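Local atomic coordinates of DNA polymerase beta (PDB entry 4P4M), a protein that catalyses DNA synthesis from deoxyribonucleoside triphosphates, releasing diphosphate, and probably serves DNA repair, including base excision repair. Residues Met157-Leu162 with Lys268-Asp273; Cys184-Tyr187 with Phe193-Asp196; Met286-Phe289 with Phe295-Ile298. All coordinates share one frame; numbering follows the deposited sequence. Where two conformers were deposited one is given.

Contact 1. Residues Met157-Leu162 with Lys268-Asp273; sequences MQESVL and KARRVD. With nucleotides of chain B.
Arg270 reaches back to Glu159 and takes hold of its carboxylate side-on. At CB, chi1 (-51°) sets CG anti to the carbonyl carbon, 3.6 Å from Glu159 OE1, and the bend at chi2 (-57°) then swings CD and the guanidinium round, so that the edge with NE and NH2 meets the acid, the two side chains coming from opposite directions. NE donates to OE1 of Glu159 at 3.0 Å and NH2 donates to its OE2 at 3.0 Å, both bonds nearly straight. Both oxygens lie in the guanidinium plane, but the carboxylate is twisted 41° from it, and each of its oxygens is therefore approached from above the carboxylate plane. One face of the guanidinium carries CB of Lys268, 4.0 Å above its centre. The salt bridge ties the first turn of helix 157-175 to strand 270-277, within the palm of a family X DNA polymerase. Two waters extend it to the backbone of Lys268: one donates both to Glu159 OE1 and, at 2.8 Å, to Lys268 O, the other accepts from Lys268 N and donates to Glu159 OE2. A bond from His163 gives OE1 a third donor, so this buried acid is gripped from several directions and would probably stay ionised. Further along the same strand, Asp273 puts OD2 3.2 Å from C5' of DA5 of chain B.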
loop_
_atom_site.group_PDB
_atom_site.type_symbol
_atom_site.label_atom_id
_atom_site.label_comp_id
_atom_site.label_asym_id
_atom_site.label_seq_id
_atom_site.Cartn_x
_atom_site.Cartn_y
_atom_site.Cartn_z
ATOM N N MET A 157 14.027 -8.605 7.805
ATOM C CA MET A 157 12.897 -9.520 7.956
ATOM C C MET A 157 12.491 -9.719 9.417
ATOM O O MET A 157 11.301 -9.724 9.738
ATOM C CB MET A 157 13.191 -10.878 7.293
ATOM C CG MET A 157 12.117 -11.940 7.547
ATOM S SD MET A 157 12.396 -13.512 6.691
ATOM C CE MET A 157 12.065 -13.054 4.996
ATOM N N GLN A 158 13.468 -9.876 10.310
ATOM C CA GLN A 158 13.150 -10.091 11.725
ATOM C C GLN A 158 12.285 -8.971 12.311
ATOM O O GLN A 158 11.414 -9.227 13.142
ATOM C CB GLN A 158 14.416 -10.295 12.581
ATOM C CG GLN A 158 15.407 -9.126 12.569
ATOM C CD GLN A 158 15.100 -8.040 13.606
ATOM O OE1 GLN A 158 14.289 -8.234 14.517
ATOM N NE2 GLN A 158 15.762 -6.891 13.470
ATOM N N GLU A 159 12.520 -7.733 11.887
ATOM C CA GLU A 159 11.698 -6.633 12.391
ATOM C C GLU A 159 10.295 -6.622 11.761
ATOM O O GLU A 159 9.313 -6.301 12.437
ATOM C CB GLU A 159 12.386 -5.271 12.222
ATOM C CG GLU A 159 11.674 -4.160 13.000
ATOM C CD GLU A 159 12.256 -2.778 12.752
ATOM O OE1 GLU A 159 11.468 -1.832 12.523
ATOM O OE2 GLU A 159 13.501 -2.632 12.790
ATOM N N SER A 160 10.190 -6.965 10.480
ATOM C CA SER A 160 8.871 -7.089 9.852
ATOM C C SER A 160 7.986 -8.115 10.562
ATOM O O SER A 160 6.766 -7.913 10.681
ATOM C CB SER A 160 8.990 -7.422 8.354
ATOM O OG SER A 160 9.255 -6.247 7.588
ATOM N N VAL A 161 8.583 -9.220 11.013
ATOM C CA VAL A 161 7.846 -10.190 11.836
ATOM C C VAL A 161 7.241 -9.508 13.073
ATOM O O VAL A 161 6.082 -9.771 13.442
ATOM C CB VAL A 161 8.731 -11.385 12.290
ATOM C CG1 VAL A 161 7.980 -12.259 13.293
ATOM C CG2 VAL A 161 9.171 -12.222 11.093
ATOM N N LEU A 162 8.025 -8.641 13.711
ATOM C CA LEU A 162 7.535 -7.889 14.871
ATOM C C LEU A 162 6.406 -6.908 14.516
ATOM O O LEU A 162 5.463 -6.749 15.295
ATOM C CB LEU A 162 8.678 -7.140 15.580
ATOM C CG LEU A 162 9.858 -7.972 16.108
ATOM C CD1 LEU A 162 10.944 -7.064 16.658
ATOM C CD2 LEU A 162 9.421 -8.983 17.158
ATOM N N LYS A 268 13.828 2.427 14.588
ATOM C CA LYS A 268 13.578 3.450 13.571
ATOM C C LYS A 268 12.085 3.511 13.238
ATOM O O LYS A 268 11.397 2.483 13.265
ATOM C CB LYS A 268 14.319 3.081 12.275
ATOM C CG LYS A 268 15.858 3.081 12.364
ATOM C CD LYS A 268 16.443 2.671 11.003
ATOM C CE LYS A 268 17.971 2.702 10.980
ATOM N NZ LYS A 268 18.584 1.545 11.690
ATOM N N ALA A 269 11.588 4.692 12.879
ATOM C CA ALA A 269 10.258 4.784 12.283
ATOM C C ALA A 269 10.279 4.201 10.859
ATOM O O ALA A 269 11.242 4.403 10.117
ATOM C CB ALA A 269 9.766 6.239 12.285
ATOM N N ARG A 270 9.219 3.481 10.485
ATOM C CA ARG A 270 9.139 2.808 9.183
ATOM C C ARG A 270 7.919 3.279 8.400
ATOM O O ARG A 270 6.903 3.656 8.990
ATOM C CB ARG A 270 9.004 1.282 9.362
ATOM C CG ARG A 270 10.042 0.623 10.277
ATOM C CD ARG A 270 11.480 0.895 9.784
ATOM N NE ARG A 270 12.457 -0.041 10.365
ATOM C CZ ARG A 270 13.707 -0.157 9.921
ATOM N NH1 ARG A 270 14.114 0.607 8.910
ATOM N NH2 ARG A 270 14.547 -1.036 10.464
ATOM N N ARG A 271 8.002 3.218 7.070
ATOM C CA ARG A 271 6.827 3.455 6.237
ATOM C C ARG A 271 5.833 2.304 6.371
ATOM O O ARG A 271 6.174 1.144 6.124
ATOM C CB ARG A 271 7.208 3.669 4.766
ATOM C CG ARG A 271 7.916 4.996 4.544
ATOM C CD ARG A 271 8.102 5.306 3.052
ATOM N NE ARG A 271 8.901 4.293 2.362
ATOM C CZ ARG A 271 8.423 3.465 1.432
ATOM N NH1 ARG A 271 7.147 3.520 1.066
ATOM N NH2 ARG A 271 9.220 2.578 0.863
ATOM N N VAL A 272 4.615 2.643 6.786
ATOM C CA VAL A 272 3.555 1.666 6.972
ATOM C C VAL A 272 2.375 2.035 6.072
ATOM O O VAL A 272 1.868 3.152 6.142
ATOM C CB VAL A 272 3.116 1.579 8.462
ATOM C CG1 VAL A 272 1.907 0.625 8.631
ATOM C CG2 VAL A 272 4.297 1.127 9.346
ATOM N N ASP A 273 1.962 1.097 5.216
ATOM C CA ASP A 273 0.807 1.282 4.329
ATOM C C ASP A 273 -0.284 0.287 4.726
ATOM O O ASP A 273 -0.014 -0.909 4.829
ATOM C CB ASP A 273 1.208 1.025 2.857
ATOM C CG ASP A 273 2.141 2.091 2.290
ATOM O OD1 ASP A 273 2.378 3.133 2.946
ATOM O OD2 ASP A 273 2.625 1.891 1.156
ATOM P P DA B 5 4.951 4.629 -1.710
ATOM O OP1 DA B 5 5.220 4.522 -0.261
ATOM O OP2 DA B 5 5.978 4.171 -2.665
ATOM O "O5'" DA B 5 3.571 3.892 -1.981
ATOM C "C5'" DA B 5 3.432 2.511 -1.872
ATOM C "C4'" DA B 5 1.973 2.151 -2.048
ATOM O "O4'" DA B 5 1.470 2.720 -3.288
ATOM C "C3'" DA B 5 1.769 0.649 -2.184
ATOM O "O3'" DA B 5 0.416 0.305 -1.844
ATOM C "C2'" DA B 5 2.094 0.482 -3.669
ATOM C "C1'" DA B 5 1.319 1.665 -4.237
ATOM N N9 DA B 5 1.689 2.146 -5.577
ATOM C C8 DA B 5 2.744 2.936 -5.945
ATOM N N7 DA B 5 2.773 3.226 -7.230
ATOM C C5 DA B 5 1.654 2.587 -7.748
ATOM C C6 DA B 5 1.109 2.496 -9.052
ATOM N N6 DA B 5 1.647 3.076 -10.135
ATOM N N1 DA B 5 -0.025 1.774 -9.209
ATOM C C2 DA B 5 -0.565 1.194 -8.130
ATOM N N3 DA B 5 -0.142 1.207 -6.863
ATOM C C4 DA B 5 0.978 1.926 -6.736
HETATM O O HOH W 1 9.978 0.203 14.043
HETATM O O HOH W 2 14.807 -0.186 13.746
#

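Contact 2. Residues Cys184-Tyr187 with Phe193-Asp196; sequences CGSY and FSGD. With MG (magnesium ion), chain E; D3T (2',3'-dideoxy-thymidine-5'-triphosphate), chain D.
The ring of Tyr187 turns away from its neighbour across the contact: of its side chain, CB comes nearest to Ser194, 3.9 Å from OG, while the ring packs on Ser160 and Val161 of helix 157-175 and its OH bonds to Glu164. Phe193 likewise points its ring outward, into a cation-pi contact with Lys154. The third flat group, the carboxylate of Asp196, works with one oxygen: OD1 binds magnesium at 2.2 Å, whereas OD2 stays 3.8 Å from the metal. Across the contact two serines meet hydroxyl to hydroxyl, Ser186 OG and Ser194 OG being 2.7 Å apart. Ser186 has OG between its backbone N and carbonyl carbon (chi1 60°), a position from which it also donates to O3G of the bound D3T at 2.7 Å. Gly195 N donates to that same gamma-phosphate oxygen, nearly in line at 163°. Ser186 N bonds to O1B of D3T, and Gly185, with its positive phi, leaves room where a CB would strike that oxygen. One oxygen from each phosphate, Asp196 OD1, Asp198 and a water held by Asp196 O complete the six ligands of the magnesium. The Gly185-Ser186 pair and the two magnesium-binding aspartates, Asp196 and Asp198, of the DxD pattern along 193-203 are hallmarks of the nucleotidyltransferase palm. Backbone N-H groups, a hydroxyl and the metal thus share the negative charge of the triphosphate, which would probably ease departure of diphosphate.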
loop_
_atom_site.group_PDB
_atom_site.type_symbol
_atom_site.label_atom_id
_atom_site.label_comp_id
_atom_site.label_asym_id
_atom_site.label_seq_id
_atom_site.Cartn_x
_atom_site.Cartn_y
_atom_site.Cartn_z
ATOM N N CYS A 184 1.878 -8.253 3.317
ATOM C CA CYS A 184 2.249 -8.712 1.977
ATOM C C CYS A 184 3.574 -8.096 1.526
ATOM O O CYS A 184 4.542 -8.141 2.264
ATOM C CB CYS A 184 1.129 -8.413 0.979
ATOM S SG CYS A 184 -0.417 -9.288 1.400
ATOM N N GLY A 185 3.613 -7.512 0.327
ATOM C CA GLY A 185 4.834 -6.885 -0.170
ATOM C C GLY A 185 6.029 -7.836 -0.280
ATOM O O GLY A 185 5.868 -9.053 -0.346
ATOM N N SER A 186 7.238 -7.273 -0.301
ATOM C CA SER A 186 8.456 -8.068 -0.460
ATOM C C SER A 186 8.747 -8.980 0.736
ATOM O O SER A 186 9.484 -9.960 0.609
ATOM C CB SER A 186 9.665 -7.161 -0.753
ATOM O OG SER A 186 9.860 -6.243 0.310
ATOM N N TYR A 187 8.167 -8.653 1.886
ATOM C CA TYR A 187 8.193 -9.530 3.055
ATOM C C TYR A 187 7.541 -10.887 2.766
ATOM O O TYR A 187 8.122 -11.936 3.060
ATOM C CB TYR A 187 7.482 -8.845 4.226
ATOM C CG TYR A 187 7.218 -9.714 5.448
ATOM C CD1 TYR A 187 8.247 -10.047 6.325
ATOM C CD2 TYR A 187 5.930 -10.148 5.758
ATOM C CE1 TYR A 187 8.005 -10.816 7.458
ATOM C CE2 TYR A 187 5.679 -10.924 6.886
ATOM C CZ TYR A 187 6.720 -11.252 7.730
ATOM O OH TYR A 187 6.483 -12.011 8.852
ATOM N N PHE A 193 15.319 -8.180 3.242
ATOM C CA PHE A 193 14.994 -6.799 3.618
ATOM C C PHE A 193 13.796 -6.281 2.826
ATOM O O PHE A 193 13.547 -6.735 1.705
ATOM C CB PHE A 193 16.194 -5.868 3.386
ATOM C CG PHE A 193 17.418 -6.258 4.163
ATOM C CD1 PHE A 193 17.609 -5.797 5.458
ATOM C CD2 PHE A 193 18.371 -7.100 3.608
ATOM C CE1 PHE A 193 18.734 -6.165 6.183
ATOM C CE2 PHE A 193 19.496 -7.469 4.328
ATOM C CZ PHE A 193 19.676 -7.004 5.616
ATOM N N SER A 194 13.072 -5.318 3.399
ATOM C CA SER A 194 11.945 -4.685 2.715
ATOM C C SER A 194 11.998 -3.167 2.889
ATOM O O SER A 194 12.524 -2.665 3.883
ATOM C CB SER A 194 10.611 -5.202 3.262
ATOM O OG SER A 194 10.387 -6.564 2.922
ATOM N N GLY A 195 11.429 -2.443 1.930
ATOM C CA GLY A 195 11.412 -0.991 1.986
ATOM C C GLY A 195 10.370 -0.435 2.950
ATOM O O GLY A 195 10.606 0.584 3.596
ATOM N N ASP A 196 9.220 -1.099 3.041
ATOM C CA ASP A 196 8.106 -0.618 3.873
ATOM C C ASP A 196 7.319 -1.809 4.426
ATOM O O ASP A 196 7.714 -2.972 4.246
ATOM C CB ASP A 196 7.199 0.341 3.081
ATOM C CG ASP A 196 6.253 -0.383 2.112
ATOM O OD1 ASP A 196 6.554 -1.523 1.741
ATOM O OD2 ASP A 196 5.191 0.166 1.733
HETATM MG MG MG E . 6.610 -2.948 0.123
HETATM P PA D3T D . 6.134 -1.704 -2.860
HETATM O O1A D3T D . 5.955 -1.526 -1.391
HETATM O O2A D3T D . 6.324 -0.423 -3.621
HETATM O "O5'" D3T D . 4.391 -1.880 -3.208
HETATM C "C5'" D3T D . 3.810 -2.938 -2.634
HETATM C "C4'" D3T D . 2.947 -3.763 -3.669
HETATM O "O4'" D3T D . 2.129 -2.890 -4.454
HETATM C "C1'" D3T D . 2.037 -3.371 -5.753
HETATM N N1 D3T D . 2.423 -2.296 -6.716
HETATM C C6 D3T D . 3.510 -1.488 -6.431
HETATM C C2 D3T D . 1.693 -2.140 -7.960
HETATM O O2 D3T D . 0.751 -2.845 -8.227
HETATM N N3 D3T D . 2.134 -1.122 -8.845
HETATM C C4 D3T D . 3.179 -0.382 -8.497
HETATM O O4 D3T D . 3.568 0.577 -9.361
HETATM C C5 D3T D . 3.936 -0.494 -7.293
HETATM C C5M D3T D . 5.082 0.405 -7.048
HETATM C "C2'" D3T D . 2.997 -4.571 -5.925
HETATM C "C3'" D3T D . 3.861 -4.486 -4.685
HETATM O O3A D3T D . 6.592 -3.038 -3.498
HETATM P PB D3T D . 7.576 -4.185 -2.630
HETATM O O1B D3T D . 6.725 -4.399 -1.425
HETATM O O2B D3T D . 7.475 -5.245 -3.688
HETATM O O3B D3T D . 9.019 -3.754 -2.336
HETATM P PG D3T D . 9.768 -2.865 -1.089
HETATM O O1G D3T D . 8.693 -2.440 -0.134
HETATM O O2G D3T D . 10.388 -1.698 -1.843
HETATM O O3G D3T D . 10.737 -3.849 -0.469
HETATM O O HOH W 3 7.240 -4.428 1.746
#

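Contact 3. Residues Met286-Phe289 with Phe295-Ile298. With D3T (2',3'-dideoxy-thymidine-5'-triphosphate), chain D; nucleotides of chain C.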
loop_
_atom_site.group_PDB
_atom_site.type_symbol
_atom_site.label_atom_id
_atom_site.label_comp_id
_atom_site.label_asym_id
_atom_site.label_seq_id
_atom_site.Cartn_x
_atom_site.Cartn_y
_atom_site.Cartn_z
ATOM N N MET A 286 -4.419 -10.090 -2.126
ATOM C CA MET A 286 -3.162 -10.742 -1.768
ATOM C C MET A 286 -2.222 -10.781 -2.974
ATOM O O MET A 286 -1.021 -10.519 -2.841
ATOM C CB MET A 286 -3.403 -12.147 -1.208
ATOM C CG MET A 286 -3.972 -12.135 0.201
ATOM S SD MET A 286 -4.431 -13.772 0.782
ATOM C CE MET A 286 -2.824 -14.563 0.819
ATOM N N LEU A 287 -2.762 -11.078 -4.155
ATOM C CA LEU A 287 -1.937 -11.061 -5.367
ATOM C C LEU A 287 -1.376 -9.668 -5.637
ATOM O O LEU A 287 -0.177 -9.502 -5.870
ATOM C CB LEU A 287 -2.736 -11.504 -6.598
ATOM C CG LEU A 287 -2.830 -12.987 -6.929
ATOM C CD1 LEU A 287 -3.901 -13.200 -8.006
ATOM C CD2 LEU A 287 -1.458 -13.529 -7.380
ATOM N N THR A 288 -2.254 -8.671 -5.629
ATOM C CA THR A 288 -1.850 -7.303 -5.959
ATOM C C THR A 288 -0.810 -6.770 -4.983
ATOM O O THR A 288 0.226 -6.223 -5.394
ATOM C CB THR A 288 -3.064 -6.330 -5.966
ATOM O OG1 THR A 288 -3.926 -6.642 -7.067
ATOM C CG2 THR A 288 -2.593 -4.882 -6.092
ATOM N N PHE A 289 -1.079 -6.902 -3.686
ATOM C CA PHE A 289 -0.202 -6.245 -2.714
ATOM C C PHE A 289 1.063 -7.039 -2.391
ATOM O O PHE A 289 1.979 -6.519 -1.777
ATOM C CB PHE A 289 -0.975 -5.781 -1.472
ATOM C CG PHE A 289 -2.069 -4.805 -1.810
ATOM C CD1 PHE A 289 -1.756 -3.590 -2.403
ATOM C CD2 PHE A 289 -3.398 -5.116 -1.584
ATOM C CE1 PHE A 289 -2.753 -2.683 -2.748
ATOM C CE2 PHE A 289 -4.404 -4.216 -1.929
ATOM C CZ PHE A 289 -4.076 -3.002 -2.509
ATOM N N PHE A 295 5.585 -8.264 -11.829
ATOM C CA PHE A 295 4.715 -9.444 -11.848
ATOM C C PHE A 295 3.241 -9.068 -12.057
ATOM O O PHE A 295 2.549 -9.702 -12.858
ATOM C CB PHE A 295 4.905 -10.267 -10.568
ATOM C CG PHE A 295 3.924 -11.407 -10.415
ATOM C CD1 PHE A 295 4.197 -12.656 -10.955
ATOM C CD2 PHE A 295 2.739 -11.228 -9.711
ATOM C CE1 PHE A 295 3.299 -13.709 -10.808
ATOM C CE2 PHE A 295 1.841 -12.271 -9.562
ATOM C CZ PHE A 295 2.125 -13.513 -10.117
ATOM N N ASN A 296 2.763 -8.044 -11.344
ATOM C CA ASN A 296 1.375 -7.581 -11.485
ATOM C C ASN A 296 1.089 -7.097 -12.902
ATOM O O ASN A 296 0.022 -7.348 -13.446
ATOM C CB ASN A 296 1.044 -6.437 -10.504
ATOM C CG ASN A 296 0.979 -6.892 -9.046
ATOM O OD1 ASN A 296 0.973 -8.086 -8.746
ATOM N ND2 ASN A 296 0.904 -5.926 -8.135
ATOM N N VAL A 297 2.031 -6.368 -13.488
ATOM C CA VAL A 297 1.836 -5.884 -14.852
ATOM C C VAL A 297 1.730 -7.048 -15.849
ATOM O O VAL A 297 0.845 -7.065 -16.705
ATOM C CB VAL A 297 2.953 -4.899 -15.277
ATOM C CG1 VAL A 297 2.863 -4.607 -16.769
ATOM C CG2 VAL A 297 2.849 -3.614 -14.461
ATOM N N ILE A 298 2.627 -8.024 -15.723
ATOM C CA ILE A 298 2.588 -9.233 -16.562
ATOM C C ILE A 298 1.270 -10.010 -16.407
ATOM O O ILE A 298 0.656 -10.424 -17.400
ATOM C CB ILE A 298 3.798 -10.162 -16.267
ATOM C CG1 ILE A 298 5.092 -9.518 -16.777
ATOM C CG2 ILE A 298 3.600 -11.543 -16.895
ATOM C CD1 ILE A 298 6.353 -10.136 -16.208
HETATM P PA D3T D . 6.134 -1.704 -2.860
HETATM O O1A D3T D . 5.955 -1.526 -1.391
HETATM O O2A D3T D . 6.324 -0.423 -3.621
HETATM O "O5'" D3T D . 4.391 -1.880 -3.208
HETATM C "C5'" D3T D . 3.810 -2.938 -2.634
HETATM C "C4'" D3T D . 2.947 -3.763 -3.669
HETATM O "O4'" D3T D . 2.129 -2.890 -4.454
HETATM C "C1'" D3T D . 2.037 -3.371 -5.753
HETATM N N1 D3T D . 2.423 -2.296 -6.716
HETATM C C6 D3T D . 3.510 -1.488 -6.431
HETATM C C2 D3T D . 1.693 -2.140 -7.960
HETATM O O2 D3T D . 0.751 -2.845 -8.227
HETATM N N3 D3T D . 2.134 -1.122 -8.845
HETATM C C4 D3T D . 3.179 -0.382 -8.497
HETATM O O4 D3T D . 3.568 0.577 -9.361
HETATM C C5 D3T D . 3.936 -0.494 -7.293
HETATM C C5M D3T D . 5.082 0.405 -7.048
HETATM C "C2'" D3T D . 2.997 -4.571 -5.925
HETATM C "C3'" D3T D . 3.861 -4.486 -4.685
HETATM O O3A D3T D . 6.592 -3.038 -3.498
HETATM P PB D3T D . 7.576 -4.185 -2.630
HETATM O O1B D3T D . 6.725 -4.399 -1.425
HETATM O O2B D3T D . 7.475 -5.245 -3.688
HETATM O O3B D3T D . 9.019 -3.754 -2.336
HETATM P PG D3T D . 9.768 -2.865 -1.089
HETATM O O1G D3T D . 8.693 -2.440 -0.134
HETATM O O2G D3T D . 10.388 -1.698 -1.843
HETATM O O3G D3T D . 10.737 -3.849 -0.469
ATOM O OP3 DA C 1 -0.351 -1.977 -21.183
ATOM P P DA C 1 0.337 -1.555 -19.942
ATOM O OP1 DA C 1 0.165 -0.097 -19.800
ATOM O OP2 DA C 1 1.686 -2.150 -19.964
ATOM O "O5'" DA C 1 -0.426 -2.206 -18.696
ATOM C "C5'" DA C 1 -0.825 -3.556 -18.684
ATOM C "C4'" DA C 1 -1.834 -3.731 -17.553
ATOM O "O4'" DA C 1 -1.165 -3.480 -16.289
ATOM C "C3'" DA C 1 -3.031 -2.783 -17.597
ATOM O "O3'" DA C 1 -4.157 -3.538 -17.155
ATOM C "C2'" DA C 1 -2.618 -1.661 -16.632
ATOM C "C1'" DA C 1 -1.766 -2.397 -15.596
ATOM N N9 DA C 1 -0.683 -1.599 -14.998
ATOM C C8 DA C 1 0.147 -0.734 -15.665
ATOM N N7 DA C 1 1.043 -0.155 -14.899
ATOM C C5 DA C 1 0.799 -0.677 -13.640
ATOM C C6 DA C 1 1.431 -0.449 -12.393
ATOM N N6 DA C 1 2.462 0.402 -12.241
ATOM N N1 DA C 1 0.961 -1.121 -11.324
ATOM C C2 DA C 1 -0.080 -1.958 -11.500
ATOM N N3 DA C 1 -0.749 -2.251 -12.623
ATOM C C4 DA C 1 -0.256 -1.573 -13.679
#
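ND2 of Asn296 serves two acceptors at once: it donates to Thr288 O at 2.8 Å and to the thymine O2 of the bound D3T at 3.1 Å. The first bond lies in the carbonyl plane, on a lone pair, with an N-H...O angle of 161°, and Thr288 O lies close to the amide plane of Asn296; the second is similarly straight at 158°. Gripped by two acceptors on ND2, the amide is fixed in its flip, and OD1 comes to rest 3.4 Å from Leu287 O, two acceptors side by side without a bond. With CG turned beside its own backbone N, chi1 -70°, the amide reaches across to helix 282-290. One residue back on each helix, Leu287 CD2 meets Phe295 CE2 at 4.2 Å, approaching the ring at its edge; helix 359-365 packs on Leu287 as well. CG2 of Thr288 covers one face of the Phe289 ring, offset toward the rim, and the O4' of D3T lies at the ring edge. Thr288 O also sits 3.3 Å from C2' of the sugar, and Val297 CG2 rests 3.7 Å from C5 of DA1 of chain C. Two consecutive helices, 282-290 and 293-305, thereby form one wall of the nascent base-pair pocket, with the asparagine on the thymine O2, a minor-groove acceptor, as in other family X polymerases such as human polymerase beta.

In the fold
From the N terminus, helix 157-175 opens the loop that contact 1 closes at strand 270-277. Contact 2 closes a much shorter loop nested inside it, joining helix 185-188 to the beginning of strand 193-203, which runs parallel to its neighbour 270-277 in the palm sheet. The two contacts touch through helix 157-175 and Tyr187, and where Asp196 and Asp273 bring their like-charged carboxylates close together. Contact 3 follows in series: helix 282-290, next in the chain after strand 270-277, pairs with helix 293-305. It does not touch contact 1, but Phe289 O probably bonds to Gly185 N, and D3T bridges contacts 2 and 3 from triphosphate to base.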